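Local structure of peptide chain release factor subunit 1 (Aeropyrum pernix, 3AGK) at residues V33-Y38 with R73-A78; T50-E55 with D80-L85; V94-E99 with D131-M136. The protein probably recognises the stop codons UAA, UAG and UGA on the ribosome and directs release of the finished polypeptide. One frame throughout, in Å; residues are numbered along the deposited sequence.

All three contacts belong to the N-terminal domain, built round a four-stranded antiparallel sheet. Interactions 1 and 3 are buried and lie about 11 Å apart between centres, involving the neighbouring strands 34-39 and 93-98: interaction 1 reaches a helix on one face of the sheet, interaction 3 the short helix 131-134 on the other. Interaction 2 shares helix 65-82 with interaction 1 but pairs it with helix 45-58, and is only partly buried, its leucine contact being flanked by an exposed arginine and glutamine. No hydrogen bond crosses any of the three; leucine methyls meet alanine and leucine in interaction 1, leucine in interaction 2, and valine and a phenylalanine edge in interaction 3.

Interaction 1. Residues V33-Y38 with R73-A78; sequences VLLSLY and RALSAA
Within R73-A78, the contact with the strand begins at A74. Its CB lies 4.3 Å from CB of L35, and the CD2 methyl of L35 comes 4.0 Å from the carbonyl O of A74, an oxygen already bonded to the backbone N of A78 one turn on. L75 comes next. Its side chain leaves the helix to one side and bends back, so that CD1 sits 3.7 Å from CD2 of L35, the two leucines crossing at about a right angle. The first torsion of L75, -112°, lies well off a staggered value; its other neighbours are L52 and Y56 of helix 45-58 and Y122 of strand 121-125.

In the fold this is a helix laid on one face of the four-stranded antiparallel sheet of the N-terminal domain, with strand 34-39 in the sheet's interior between 93-98 and 121-125. With alanines A74 and A78 facing the strand, which probably helps the close approach, the axes of 34-38 and 73-78 come within 8.7 Å, at 34°. S36 and Y38 point to the other face, where both bond to the backbone of I129, and V33 and L34 together oppose D125 in a classic beta bulge.

A78, four residues after A74, closes over the same methyl: its CB is 4.0 Å from CD2 of L35. L35 holds CG anti to its backbone N (chi1 173°), which directs that methyl at the helix, among A74, L75 and A78.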
# COMPACT_ATOMS: atom_id res chain seq x y z
N VAL A 33 -5.90 23.18 6.75
CA VAL A 33 -5.76 23.60 8.14
C VAL A 33 -5.34 22.47 9.10
O VAL A 33 -5.55 22.57 10.31
CB VAL A 33 -7.07 24.22 8.67
CG1 VAL A 33 -7.57 25.29 7.70
CG2 VAL A 33 -8.13 23.14 8.88
N LEU A 34 -4.78 21.39 8.55
CA LEU A 34 -4.24 20.31 9.37
C LEU A 34 -2.72 20.28 9.27
O LEU A 34 -2.15 20.10 8.19
CB LEU A 34 -4.84 18.96 8.97
CG LEU A 34 -6.36 18.82 9.17
CD1 LEU A 34 -6.84 17.46 8.68
CD2 LEU A 34 -6.76 19.03 10.62
N LEU A 35 -2.07 20.48 10.41
CA LEU A 35 -0.62 20.65 10.48
C LEU A 35 0.15 19.33 10.51
O LEU A 35 -0.17 18.42 11.27
CB LEU A 35 -0.26 21.47 11.71
CG LEU A 35 1.21 21.64 12.10
CD1 LEU A 35 2.05 21.86 10.86
CD2 LEU A 35 1.37 22.83 13.04
N SER A 36 1.18 19.25 9.67
CA SER A 36 2.10 18.12 9.68
C SER A 36 3.52 18.65 9.89
O SER A 36 3.96 19.56 9.19
CB SER A 36 2.01 17.35 8.35
OG SER A 36 0.70 16.88 8.12
N LEU A 37 4.25 18.10 10.86
CA LEU A 37 5.58 18.62 11.20
C LEU A 37 6.59 17.53 11.59
O LEU A 37 6.41 16.83 12.58
CB LEU A 37 5.45 19.64 12.32
CG LEU A 37 6.74 20.14 12.96
CD1 LEU A 37 7.47 21.05 11.98
CD2 LEU A 37 6.41 20.89 14.22
N TYR A 38 7.66 17.40 10.80
CA TYR A 38 8.69 16.38 11.03
C TYR A 38 10.02 17.05 11.36
O TYR A 38 10.50 17.90 10.61
CB TYR A 38 8.91 15.56 9.77
CG TYR A 38 7.78 14.65 9.34
CD1 TYR A 38 6.60 15.15 8.80
CD2 TYR A 38 7.93 13.27 9.39
CE1 TYR A 38 5.58 14.30 8.38
CE2 TYR A 38 6.93 12.41 8.97
CZ TYR A 38 5.75 12.92 8.47
OH TYR A 38 4.76 12.05 8.05
N ARG A 73 -4.44 28.21 15.83
CA ARG A 73 -4.67 27.29 16.93
C ARG A 73 -3.77 26.05 16.88
O ARG A 73 -3.23 25.63 17.90
CB ARG A 73 -6.13 26.85 16.96
CG ARG A 73 -6.42 25.92 18.12
CD ARG A 73 -7.67 25.12 17.85
NE ARG A 73 -8.27 24.60 19.07
CZ ARG A 73 -9.39 23.88 19.09
NH1 ARG A 73 -10.00 23.58 17.95
NH2 ARG A 73 -9.88 23.44 20.25
N ALA A 74 -3.64 25.46 15.69
CA ALA A 74 -2.79 24.28 15.52
C ALA A 74 -1.32 24.63 15.71
O ALA A 74 -0.58 23.89 16.36
CB ALA A 74 -3.01 23.67 14.15
N LEU A 75 -0.90 25.76 15.14
CA LEU A 75 0.45 26.27 15.34
C LEU A 75 0.78 26.46 16.82
O LEU A 75 1.86 26.09 17.29
CB LEU A 75 0.62 27.60 14.60
CG LEU A 75 1.52 27.75 13.37
CD1 LEU A 75 2.00 26.44 12.82
CD2 LEU A 75 0.82 28.56 12.30
N SER A 76 -0.15 27.06 17.57
CA SER A 76 0.08 27.31 18.99
C SER A 76 0.20 26.00 19.74
O SER A 76 1.02 25.86 20.66
CB SER A 76 -1.05 28.12 19.59
OG SER A 76 -1.21 29.30 18.85
N ALA A 77 -0.61 25.03 19.34
CA ALA A 77 -0.59 23.72 19.99
C ALA A 77 0.76 23.06 19.79
O ALA A 77 1.35 22.53 20.72
CB ALA A 77 -1.71 22.84 19.47
N ALA A 78 1.27 23.12 18.56
CA ALA A 78 2.57 22.54 18.26
C ALA A 78 3.70 23.24 19.04
O ALA A 78 4.59 22.58 19.60
CB ALA A 78 2.83 22.55 16.77

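Interaction 2. Residues T50-E55 with D80-L85; sequences TLLRQE and DRLQML
L52 and L82 share one side-chain conformation: in each, CG stands anti to the carbonyl carbon (chi1 -68° and -66°), and an extended second torsion carries CD1 outward as the leading methyl. The two chains cross at about a right angle, and CD1 of L52 meets CD1 of L82 at 3.8 Å. Their CA atoms stay 10.4 Å apart, so the side chains alone bridge this part of the gap between the helices.

Beside this buried pair, R53 and Q83 approach each other at the exposed border of the contact. The arginine runs extended from CG to NE, and Q83 likewise stretches out beyond CG, which brings NH2 of R53 to 4.0 Å from NE2 of Q83. Two nitrogens at that distance make no hydrogen bond; the guanidinium and amide planes stand 88° apart, and the pair does no more than pass close. Q83 follows directly on the end of helix 65-82, in a type I turn from L82 to L85 closed by L85 N to L82 O at 3.1 Å.

The two helices run antiparallel as a hairpin over the sheet. In eukaryotic relatives, the loop joining this helical pair carries a motif that takes part in stop-codon reading. Within the hairpin L52 also rests on M79, and L82 on V48. On the side facing the sheet, L82 and L85 reach L93 of strand 93-98, while R81 lies over L95 and, on strand 107-111, over C108 and M110.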
# COMPACT_ATOMS: atom_id res chain seq x y z
N THR A 50 11.37 29.21 15.88
CA THR A 50 11.43 30.41 15.03
C THR A 50 10.61 30.24 13.75
O THR A 50 9.84 31.12 13.37
CB THR A 50 12.88 30.76 14.68
OG1 THR A 50 13.59 31.12 15.87
CG2 THR A 50 12.94 31.95 13.69
N LEU A 51 10.75 29.09 13.09
CA LEU A 51 9.97 28.80 11.89
C LEU A 51 8.45 28.80 12.16
O LEU A 51 7.69 29.40 11.42
CB LEU A 51 10.42 27.47 11.27
CG LEU A 51 9.73 27.06 9.96
CD1 LEU A 51 10.63 26.14 9.13
CD2 LEU A 51 8.39 26.38 10.24
N LEU A 52 8.01 28.13 13.22
CA LEU A 52 6.59 28.13 13.55
C LEU A 52 6.10 29.54 13.88
O LEU A 52 4.99 29.91 13.54
CB LEU A 52 6.30 27.19 14.74
CG LEU A 52 6.48 25.70 14.49
CD1 LEU A 52 6.16 24.91 15.74
CD2 LEU A 52 5.63 25.24 13.31
N ARG A 53 6.95 30.31 14.57
CA ARG A 53 6.60 31.67 14.94
C ARG A 53 6.42 32.55 13.69
O ARG A 53 5.52 33.39 13.65
CB ARG A 53 7.68 32.27 15.86
CG ARG A 53 7.40 32.02 17.35
CD ARG A 53 8.57 32.38 18.23
NE ARG A 53 8.26 32.01 19.61
CZ ARG A 53 9.14 31.98 20.60
NH1 ARG A 53 10.40 32.30 20.38
NH2 ARG A 53 8.75 31.63 21.83
N GLN A 54 7.27 32.33 12.69
CA GLN A 54 7.15 33.01 11.39
C GLN A 54 5.85 32.62 10.70
O GLN A 54 5.07 33.48 10.26
CB GLN A 54 8.29 32.62 10.46
CG GLN A 54 9.66 32.96 10.97
CD GLN A 54 10.71 32.79 9.89
OE1 GLN A 54 11.91 32.78 10.16
NE2 GLN A 54 10.25 32.66 8.64
N GLU A 55 5.63 31.32 10.60
CA GLU A 55 4.39 30.79 10.04
C GLU A 55 3.19 31.39 10.75
O GLU A 55 2.17 31.67 10.13
CB GLU A 55 4.37 29.25 10.12
CG GLU A 55 5.23 28.58 9.04
CD GLU A 55 4.96 29.17 7.65
OE1 GLU A 55 3.77 29.20 7.24
OE2 GLU A 55 5.91 29.61 6.98
N ASP A 80 3.36 24.80 21.92
CA ASP A 80 3.17 24.33 23.29
C ASP A 80 3.89 23.02 23.50
O ASP A 80 4.61 22.83 24.48
CB ASP A 80 1.68 24.09 23.56
CG ASP A 80 0.94 25.36 23.89
OD1 ASP A 80 1.60 26.32 24.34
OD2 ASP A 80 -0.30 25.38 23.71
N ARG A 81 3.65 22.10 22.58
CA ARG A 81 4.22 20.77 22.63
C ARG A 81 5.75 20.83 22.65
O ARG A 81 6.40 20.12 23.42
CB ARG A 81 3.71 19.97 21.42
CG ARG A 81 2.99 18.66 21.72
CD ARG A 81 2.05 18.74 22.90
NE ARG A 81 1.07 19.81 22.76
CZ ARG A 81 -0.24 19.63 22.60
NH1 ARG A 81 -0.74 18.40 22.57
NH2 ARG A 81 -1.04 20.67 22.49
N LEU A 82 6.32 21.69 21.81
CA LEU A 82 7.78 21.74 21.67
C LEU A 82 8.44 22.38 22.88
O LEU A 82 9.56 22.06 23.24
CB LEU A 82 8.20 22.49 20.40
CG LEU A 82 7.85 21.88 19.05
CD1 LEU A 82 8.43 22.73 17.93
CD2 LEU A 82 8.35 20.46 18.95
N GLN A 83 7.74 23.32 23.51
CA GLN A 83 8.31 23.97 24.66
C GLN A 83 8.26 23.05 25.88
O GLN A 83 8.72 23.41 26.96
CB GLN A 83 7.68 25.35 24.90
CG GLN A 83 8.08 26.32 23.77
CD GLN A 83 7.67 27.77 24.01
OE1 GLN A 83 6.51 28.14 23.80
NE2 GLN A 83 8.63 28.59 24.41
N MET A 84 7.73 21.84 25.69
CA MET A 84 7.75 20.80 26.72
C MET A 84 9.05 20.03 26.71
O MET A 84 9.35 19.29 27.64
CB MET A 84 6.63 19.78 26.51
CG MET A 84 5.34 20.08 27.22
SD MET A 84 4.06 18.93 26.67
CE MET A 84 2.61 19.78 27.29
N LEU A 85 9.82 20.19 25.64
CA LEU A 85 11.02 19.38 25.46
C LEU A 85 12.25 20.25 25.53
O LEU A 85 12.18 21.48 25.41
CB LEU A 85 10.98 18.68 24.11
CG LEU A 85 9.63 18.18 23.61
CD1 LEU A 85 9.77 17.65 22.19
CD2 LEU A 85 9.04 17.11 24.53

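Interaction 3. Residues V94-E99 with D131-M136; sequences VLFCGE and DFLEDM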
# COMPACT_ATOMS: atom_id res chain seq x y z
N VAL A 94 7.67 13.89 15.31
CA VAL A 94 6.64 14.27 14.35
C VAL A 94 5.36 14.71 15.06
O VAL A 94 4.94 14.10 16.06
CB VAL A 94 6.35 13.18 13.28
CG1 VAL A 94 7.52 12.21 13.13
CG2 VAL A 94 5.08 12.45 13.60
N LEU A 95 4.75 15.78 14.57
CA LEU A 95 3.51 16.31 15.12
C LEU A 95 2.42 16.42 14.06
O LEU A 95 2.68 16.86 12.95
CB LEU A 95 3.72 17.70 15.73
CG LEU A 95 4.40 17.77 17.11
CD1 LEU A 95 5.92 17.67 16.96
CD2 LEU A 95 4.01 19.04 17.86
N PHE A 96 1.20 16.02 14.42
CA PHE A 96 0.01 16.35 13.61
C PHE A 96 -1.02 17.03 14.52
O PHE A 96 -1.32 16.54 15.60
CB PHE A 96 -0.58 15.08 12.99
CG PHE A 96 0.39 14.29 12.14
CD1 PHE A 96 1.08 13.21 12.67
CD2 PHE A 96 0.60 14.63 10.81
CE1 PHE A 96 1.97 12.48 11.88
CE2 PHE A 96 1.48 13.90 10.02
CZ PHE A 96 2.17 12.83 10.56
N CYS A 97 -1.53 18.19 14.11
CA CYS A 97 -2.50 18.91 14.93
C CYS A 97 -3.60 19.50 14.06
O CYS A 97 -3.36 19.85 12.91
CB CYS A 97 -1.84 20.04 15.75
SG CYS A 97 -0.41 19.57 16.75
N GLY A 98 -4.80 19.62 14.62
CA GLY A 98 -5.91 20.26 13.93
C GLY A 98 -7.26 19.81 14.44
O GLY A 98 -7.35 19.07 15.42
N GLU A 99 -8.32 20.26 13.77
CA GLU A 99 -9.67 19.80 14.07
C GLU A 99 -10.26 19.07 12.86
O GLU A 99 -10.73 17.94 12.98
CB GLU A 99 -10.56 20.97 14.46
CG GLU A 99 -11.94 20.56 14.96
CD GLU A 99 -13.00 21.61 14.69
OE1 GLU A 99 -14.09 21.24 14.20
OE2 GLU A 99 -12.74 22.81 14.94
N ASP A 131 3.29 10.47 4.47
CA ASP A 131 4.30 10.00 3.54
C ASP A 131 5.41 9.18 4.16
O ASP A 131 5.46 7.97 4.01
CB ASP A 131 4.94 11.20 2.81
CG ASP A 131 4.05 11.76 1.73
OD1 ASP A 131 2.85 11.44 1.73
OD2 ASP A 131 4.56 12.54 0.89
N PHE A 132 6.32 9.88 4.84
CA PHE A 132 7.57 9.30 5.30
C PHE A 132 7.32 8.11 6.23
O PHE A 132 8.11 7.16 6.26
CB PHE A 132 8.42 10.35 6.03
CG PHE A 132 8.38 11.73 5.38
CD1 PHE A 132 7.22 12.49 5.38
CD2 PHE A 132 9.53 12.28 4.82
CE1 PHE A 132 7.20 13.74 4.82
CE2 PHE A 132 9.51 13.53 4.26
CZ PHE A 132 8.34 14.27 4.26
N LEU A 133 6.22 8.17 6.97
CA LEU A 133 5.93 7.18 8.01
C LEU A 133 5.46 5.86 7.43
O LEU A 133 5.81 4.78 7.93
CB LEU A 133 4.87 7.72 8.97
CG LEU A 133 5.27 9.01 9.70
CD1 LEU A 133 4.07 9.63 10.42
CD2 LEU A 133 6.41 8.73 10.66
N GLU A 134 4.66 5.95 6.38
CA GLU A 134 4.14 4.75 5.72
C GLU A 134 5.25 3.91 5.11
O GLU A 134 5.08 2.71 4.92
CB GLU A 134 3.12 5.11 4.65
CG GLU A 134 1.90 5.84 5.18
CD GLU A 134 0.71 5.74 4.24
OE1 GLU A 134 0.36 6.76 3.61
OE2 GLU A 134 0.14 4.62 4.13
N ASP A 135 6.38 4.54 4.82
CA ASP A 135 7.48 3.85 4.16
C ASP A 135 8.28 2.91 5.07
O ASP A 135 8.97 2.02 4.59
CB ASP A 135 8.40 4.87 3.49
CG ASP A 135 7.85 5.37 2.17
OD1 ASP A 135 8.15 6.53 1.80
OD2 ASP A 135 7.11 4.61 1.50
N MET A 136 8.17 3.12 6.38
CA MET A 136 8.89 2.26 7.33
C MET A 136 7.92 1.38 8.11
O MET A 136 8.33 0.49 8.86
CB MET A 136 9.75 3.09 8.29
CG MET A 136 10.73 2.28 9.14
SD MET A 136 12.23 1.69 8.30
CE MET A 136 13.30 1.35 9.71
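F96 and L133 face each other from opposite directions, and the contact between them is a methyl at the rim of a ring. CD1 of L133 lies in the plane of the phenyl group at its edge, 3.7 Å from CZ and 3.8 Å from CE1 of F96. The leucine reaches there because CG is anti to the carbonyl carbon (chi1 -60°) and CD1 continues the chain outward. A looser apolar touch joins the same methyl to CG2 of V94, at 4.4 Å; V94 and F96, two residues apart on the strand, turn to the same face of the sheet.

This face, opposite the long helices 45-58 and 65-82, is where the chain returns after strand 121-125 to lay helix 131-134 across the antiparallel sheet. Here Y38 lies against V94, F96 and L133 alike, and F111 touches both V94 and L133.

Aromatic contacts extend the layer. The ring of F96 also meets F128, while F132 meets Y38 and sets itself edge-to-face with Y121.

Backbone bonding differs sharply between the two sides. Strand 93-98 pairs with both 34-39 and 107-111, and C97 adds a disulfide to C108 of the latter. The helix is slackly bonded, E134 N to D131 O being weak at 3.2 Å.

Two acidic groups in this part of the chain have charged partners: E134 makes a salt bridge with K25, and D135, just after the helix, makes one with K216, a link from the first domain to the second.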